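Local coordinates for protein hydrolase, haloacid dehalogenase-like family (Chlorobaculum tepidum, PDB 2HCF) that binds magnesium and is probably a hydrolase of the haloacid dehalogenase superfamily, at residues D103-R108 and E223-I228; D110-L115 and R161-A166. All coordinates share one frame; numbering follows the deposited sequence.

Contact 1: residues D103-R108 and E223-I228; sequences DALSSR and EVLASI
Leu105 and Leu225 meet methyl to methyl, with Leu105 CD2 only 3.4 Å from Leu225 CD1. This is tighter than usual for two carbons. The two side chains run past each other in opposite directions, and Leu225 CD1 also lies 4.0 Å from Leu105 CG. With CG anti to its backbone N (chi1 -171°), Leu225 carries its CD1 across to Leu105 and to Ala104, 4.3 Å from Ala104 CB. Ile228, one helical turn on, crosses Leu105 at about a right angle. Its CD1 is 4.0 Å from Leu105 CD1, and its CG2 is 4.1 Å from Leu105 CD2. Both branches of Leu105 are therefore engaged, and no hydrogen bond joins the two segments. The contact pairs helix 98-106 with helix 221-229 on one face of the parallel sheet of the Rossmann-like haloacid dehalogenase core. Beneath the helices is central strand 5-9, where Leu105 packs on Phe9 and Ile228 on Val7. Ile228 also touches Ile194 of strand 192-196. Two polar links lie further out. Arg108 makes a salt bridge through NH2 to Asp110 OD2. The backbone O of Ile228 accepts a hydrogen bond from Arg192 NH2, which ties helix 221-229 to the start of strand 192-196.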
loop_
_atom_site.group_PDB
_atom_site.type_symbol
_atom_site.label_atom_id
_atom_site.label_comp_id
_atom_site.label_asym_id
_atom_site.label_seq_id
_atom_site.Cartn_x
_atom_site.Cartn_y
_atom_site.Cartn_z
ATOM N N ASP A 103 -4.726 7.663 15.099
ATOM C CA ASP A 103 -4.503 8.291 16.402
ATOM C C ASP A 103 -4.499 7.285 17.553
ATOM O O ASP A 103 -3.669 7.388 18.446
ATOM C CB ASP A 103 -5.605 9.286 16.713
ATOM C CG ASP A 103 -5.443 10.571 15.989
ATOM O OD1 ASP A 103 -4.350 10.777 15.413
ATOM O OD2 ASP A 103 -6.407 11.385 16.002
ATOM N N ALA A 104 -5.471 6.375 17.546
ATOM C CA ALA A 104 -5.619 5.360 18.583
ATOM C C ALA A 104 -4.409 4.430 18.637
ATOM O O ALA A 104 -3.978 4.040 19.718
ATOM C CB ALA A 104 -6.896 4.551 18.361
ATOM N N LEU A 105 -3.870 4.064 17.470
ATOM C CA LEU A 105 -2.717 3.187 17.390
ATOM C C LEU A 105 -1.405 3.868 17.732
ATOM O O LEU A 105 -0.556 3.298 18.430
ATOM C CB LEU A 105 -2.616 2.581 15.985
ATOM C CG LEU A 105 -3.709 1.568 15.692
ATOM C CD1 LEU A 105 -3.783 1.331 14.201
ATOM C CD2 LEU A 105 -3.480 0.237 16.453
ATOM N N SER A 106 -1.233 5.089 17.246
ATOM C CA SER A 106 0.052 5.748 17.323
ATOM C C SER A 106 0.349 6.259 18.734
ATOM O O SER A 106 1.500 6.453 19.084
ATOM C CB SER A 106 0.119 6.892 16.319
ATOM O OG SER A 106 -0.855 7.863 16.628
ATOM N N SER A 107 -0.698 6.466 19.524
ATOM C CA SER A 107 -0.569 6.868 20.913
ATOM C C SER A 107 -0.116 5.726 21.850
ATOM O O SER A 107 0.273 5.981 22.999
ATOM C CB SER A 107 -1.907 7.400 21.395
ATOM O OG SER A 107 -2.814 6.332 21.564
ATOM N N ARG A 108 -0.180 4.485 21.373
ATOM C CA ARG A 108 0.278 3.329 22.144
ATOM C C ARG A 108 1.755 3.032 21.958
ATOM O O ARG A 108 2.203 2.844 20.837
ATOM C CB ARG A 108 -0.502 2.108 21.728
ATOM C CG ARG A 108 -1.960 2.196 22.093
ATOM C CD ARG A 108 -2.637 0.909 21.761
ATOM N NE ARG A 108 -2.176 -0.226 22.578
ATOM C CZ ARG A 108 -2.781 -0.676 23.681
ATOM N NH1 ARG A 108 -3.864 -0.085 24.167
ATOM N NH2 ARG A 108 -2.302 -1.739 24.306
ATOM N N GLU A 223 -13.503 -1.219 18.169
ATOM C CA GLU A 223 -13.518 -2.606 17.704
ATOM C C GLU A 223 -12.380 -2.928 16.743
ATOM O O GLU A 223 -11.828 -4.026 16.779
ATOM C CB GLU A 223 -14.865 -2.941 17.075
ATOM C CG GLU A 223 -16.011 -2.782 18.042
ATOM C CD GLU A 223 -15.855 -3.647 19.254
ATOM O OE1 GLU A 223 -15.313 -4.774 19.118
ATOM O OE2 GLU A 223 -16.302 -3.215 20.340
ATOM N N VAL A 224 -11.993 -1.974 15.905
ATOM C CA VAL A 224 -10.883 -2.233 15.016
ATOM C C VAL A 224 -9.618 -2.357 15.871
ATOM O O VAL A 224 -8.800 -3.227 15.651
ATOM C CB VAL A 224 -10.695 -1.161 13.901
ATOM C CG1 VAL A 224 -9.600 -1.604 12.921
ATOM C CG2 VAL A 224 -11.998 -0.851 13.163
ATOM N N LEU A 225 -9.445 -1.466 16.835
ATOM C CA LEU A 225 -8.296 -1.518 17.724
ATOM C C LEU A 225 -8.219 -2.866 18.460
ATOM O O LEU A 225 -7.168 -3.517 18.488
ATOM C CB LEU A 225 -8.384 -0.347 18.708
ATOM C CG LEU A 225 -7.168 -0.100 19.596
ATOM C CD1 LEU A 225 -5.974 0.403 18.771
ATOM C CD2 LEU A 225 -7.531 0.885 20.684
ATOM N N ALA A 226 -9.346 -3.306 19.020
ATOM C CA ALA A 226 -9.398 -4.581 19.730
ATOM C C ALA A 226 -8.978 -5.708 18.814
ATOM O O ALA A 226 -8.279 -6.637 19.221
ATOM C CB ALA A 226 -10.788 -4.838 20.255
ATOM N N SER A 227 -9.403 -5.632 17.564
ATOM C CA SER A 227 -9.097 -6.686 16.643
ATOM C C SER A 227 -7.610 -6.668 16.286
ATOM O O SER A 227 -7.006 -7.715 16.121
ATOM C CB SER A 227 -9.957 -6.554 15.404
ATOM O OG SER A 227 -9.527 -7.483 14.462
ATOM N N ILE A 228 -7.016 -5.475 16.211
ATOM C CA ILE A 228 -5.605 -5.332 15.822
ATOM C C ILE A 228 -4.664 -5.764 16.941
ATOM O O ILE A 228 -3.734 -6.496 16.694
ATOM C CB ILE A 228 -5.263 -3.879 15.378
ATOM C CG1 ILE A 228 -5.915 -3.577 14.027
ATOM C CG2 ILE A 228 -3.761 -3.695 15.248
ATOM C CD1 ILE A 228 -5.894 -2.064 13.658
#

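Contact 2: residues D110-L115 and R161-A166; sequences DVLLGL and RRMTGA
Leu112 lays its CD2 methyl against the methyl of Thr164, with Leu112 CD2 3.9 Å from Thr164 CG2. The two side chains meet at a slant. The other branch turns to selenomethionine Met163, whose terminal CE is 4.4 Å from Leu112 CD1. Leu112 and Met163 both also touch Phe139. Each segment residue in the contact is at least partly exposed, and the contact is apolar, without a hydrogen bond across it. It seats the C-terminal end of helix 152-164 on strand 111-116 of the parallel sheet in the haloacid dehalogenase core. Leu112 also packs on Leu6 of the adjoining strand 5-9. Thr164 has CG2 anti to its carbonyl carbon, which leaves OG1 between the backbone N and the carbonyl carbon (chi1 64°). OG1 accepts from Ala166 N at 3.0 Å, an ST turn with an N-H...O angle of 155°. It also donates to Ala160 O, so two bonds fix the rotation of the side chain that offers its methyl to Leu112. Gly165 leaves the helix with positive phi (75°), which suits glycine, while Gly165 N still bonds Arg161 O at 2.7 Å. Thr164 O accepts from Arg4 NH1, just before strand 5-9.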
loop_
_atom_site.group_PDB
_atom_site.type_symbol
_atom_site.label_atom_id
_atom_site.label_comp_id
_atom_site.label_asym_id
_atom_site.label_seq_id
_atom_site.Cartn_x
_atom_site.Cartn_y
_atom_site.Cartn_z
ATOM N N ASP A 110 3.291 0.289 22.836
ATOM C CA ASP A 110 3.456 -1.112 22.416
ATOM C C ASP A 110 3.170 -1.367 20.922
ATOM O O ASP A 110 3.254 -2.512 20.471
ATOM C CB ASP A 110 2.548 -2.016 23.249
ATOM C CG ASP A 110 1.092 -1.616 23.162
ATOM O OD1 ASP A 110 0.792 -0.412 23.248
ATOM O OD2 ASP A 110 0.237 -2.506 23.027
ATOM N N VAL A 111 2.832 -0.321 20.169
ATOM C CA VAL A 111 2.507 -0.455 18.752
ATOM C C VAL A 111 3.565 0.233 17.893
ATOM O O VAL A 111 3.933 1.376 18.150
ATOM C CB VAL A 111 1.134 0.170 18.427
ATOM C CG1 VAL A 111 0.830 0.129 16.893
ATOM C CG2 VAL A 111 0.046 -0.532 19.178
ATOM N N LEU A 112 4.050 -0.470 16.868
ATOM C CA LEU A 112 4.851 0.186 15.828
ATOM C C LEU A 112 4.046 0.236 14.534
ATOM O O LEU A 112 3.636 -0.794 14.022
ATOM C CB LEU A 112 6.157 -0.551 15.578
ATOM C CG LEU A 112 6.967 -0.007 14.400
ATOM C CD1 LEU A 112 7.385 1.442 14.612
ATOM C CD2 LEU A 112 8.156 -0.888 14.166
ATOM N N LEU A 113 3.825 1.421 13.990
ATOM C CA LEU A 113 3.073 1.519 12.720
ATOM C C LEU A 113 4.034 1.592 11.541
ATOM O O LEU A 113 5.051 2.281 11.617
ATOM C CB LEU A 113 2.177 2.740 12.681
ATOM C CG LEU A 113 0.844 2.718 13.429
ATOM C CD1 LEU A 113 0.346 4.144 13.463
ATOM C CD2 LEU A 113 -0.154 1.839 12.747
ATOM N N GLY A 114 3.714 0.862 10.471
ATOM C CA GLY A 114 4.435 0.985 9.210
ATOM C C GLY A 114 3.529 0.824 7.979
ATOM O O GLY A 114 2.364 0.411 8.083
ATOM N N LEU A 115 4.079 1.147 6.810
ATOM C CA LEU A 115 3.368 1.041 5.567
ATOM C C LEU A 115 3.861 -0.185 4.865
ATOM O O LEU A 115 5.048 -0.471 4.932
ATOM C CB LEU A 115 3.675 2.231 4.699
ATOM C CG LEU A 115 3.127 3.542 5.283
ATOM C CD1 LEU A 115 3.752 4.674 4.579
ATOM C CD2 LEU A 115 1.593 3.609 5.117
ATOM N N ARG A 161 12.432 -4.765 13.019
ATOM C CA ARG A 161 13.328 -5.399 13.998
ATOM C C ARG A 161 14.621 -4.572 14.232
ATOM O O ARG A 161 15.072 -4.420 15.367
ATOM C CB ARG A 161 13.613 -6.817 13.506
ATOM C CG ARG A 161 14.435 -7.665 14.392
ATOM C CD ARG A 161 14.535 -9.112 13.864
ATOM N NE ARG A 161 15.650 -9.810 14.492
ATOM C CZ ARG A 161 15.829 -11.132 14.497
ATOM N NH1 ARG A 161 14.979 -11.939 13.874
ATOM N NH2 ARG A 161 16.879 -11.651 15.135
ATOM N N ARG A 162 15.179 -4.007 13.164
ATOM C CA ARG A 162 16.367 -3.175 13.253
ATOM C C ARG A 162 16.054 -1.845 13.952
ATOM O O ARG A 162 16.919 -1.237 14.577
ATOM C CB ARG A 162 16.952 -2.926 11.864
ATOM C CG ARG A 162 17.665 -4.122 11.291
ATOM C CD ARG A 162 17.982 -3.877 9.861
ATOM N NE ARG A 162 18.705 -4.990 9.277
ATOM C CZ ARG A 162 18.935 -5.140 7.974
ATOM N NH1 ARG A 162 18.496 -4.263 7.079
ATOM N NH2 ARG A 162 19.621 -6.176 7.568
HETATM N N MSE A 163 14.804 -1.415 13.871
HETATM C CA MSE A 163 14.387 -0.173 14.512
HETATM C C MSE A 163 14.133 -0.309 15.989
HETATM O O MSE A 163 14.502 0.565 16.742
HETATM C CB MSE A 163 13.108 0.352 13.870
HETATM C CG MSE A 163 13.310 0.796 12.490
HETATM SE SE MSE A 163 11.622 1.331 11.714
HETATM C CE MSE A 163 11.251 2.726 12.871
ATOM N N THR A 164 13.461 -1.385 16.393
ATOM C CA THR A 164 13.009 -1.531 17.769
ATOM C C THR A 164 13.795 -2.584 18.565
ATOM O O THR A 164 13.767 -2.577 19.790
ATOM C CB THR A 164 11.521 -1.928 17.836
ATOM O OG1 THR A 164 11.342 -3.212 17.234
ATOM C CG2 THR A 164 10.619 -0.917 17.150
ATOM N N GLY A 165 14.477 -3.496 17.876
ATOM C CA GLY A 165 15.060 -4.666 18.523
ATOM C C GLY A 165 14.029 -5.715 18.893
ATOM O O GLY A 165 14.345 -6.720 19.524
ATOM N N ALA A 166 12.777 -5.490 18.502
ATOM C CA ALA A 166 11.707 -6.443 18.774
ATOM C C ALA A 166 11.766 -7.582 17.776
ATOM O O ALA A 166 11.837 -7.353 16.583
ATOM C CB ALA A 166 10.336 -5.731 18.688
#

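How the contacts relate
From the N terminus the chain first lays down strand 5-9, the neighbour of strand 111-116 in the sheet. Segment 103-108 lies on helix 98-106 and the turn after it, which leads into 110-115. The chain returns at 161-166, closing the loop of contact 2. Only near the C terminus does 223-228 close the longer loop of contact 1, so contact 2 is nested inside it. Their centres are 15 Å apart. They touch directly, with Leu105 CD1 3.9 Å from Leu113 CD2 and Ser106 CB 4.0 Å from Leu113 CD1. Strand 111-116 thus faces helix 98-106 through Leu113 and helix 152-164 through Leu112.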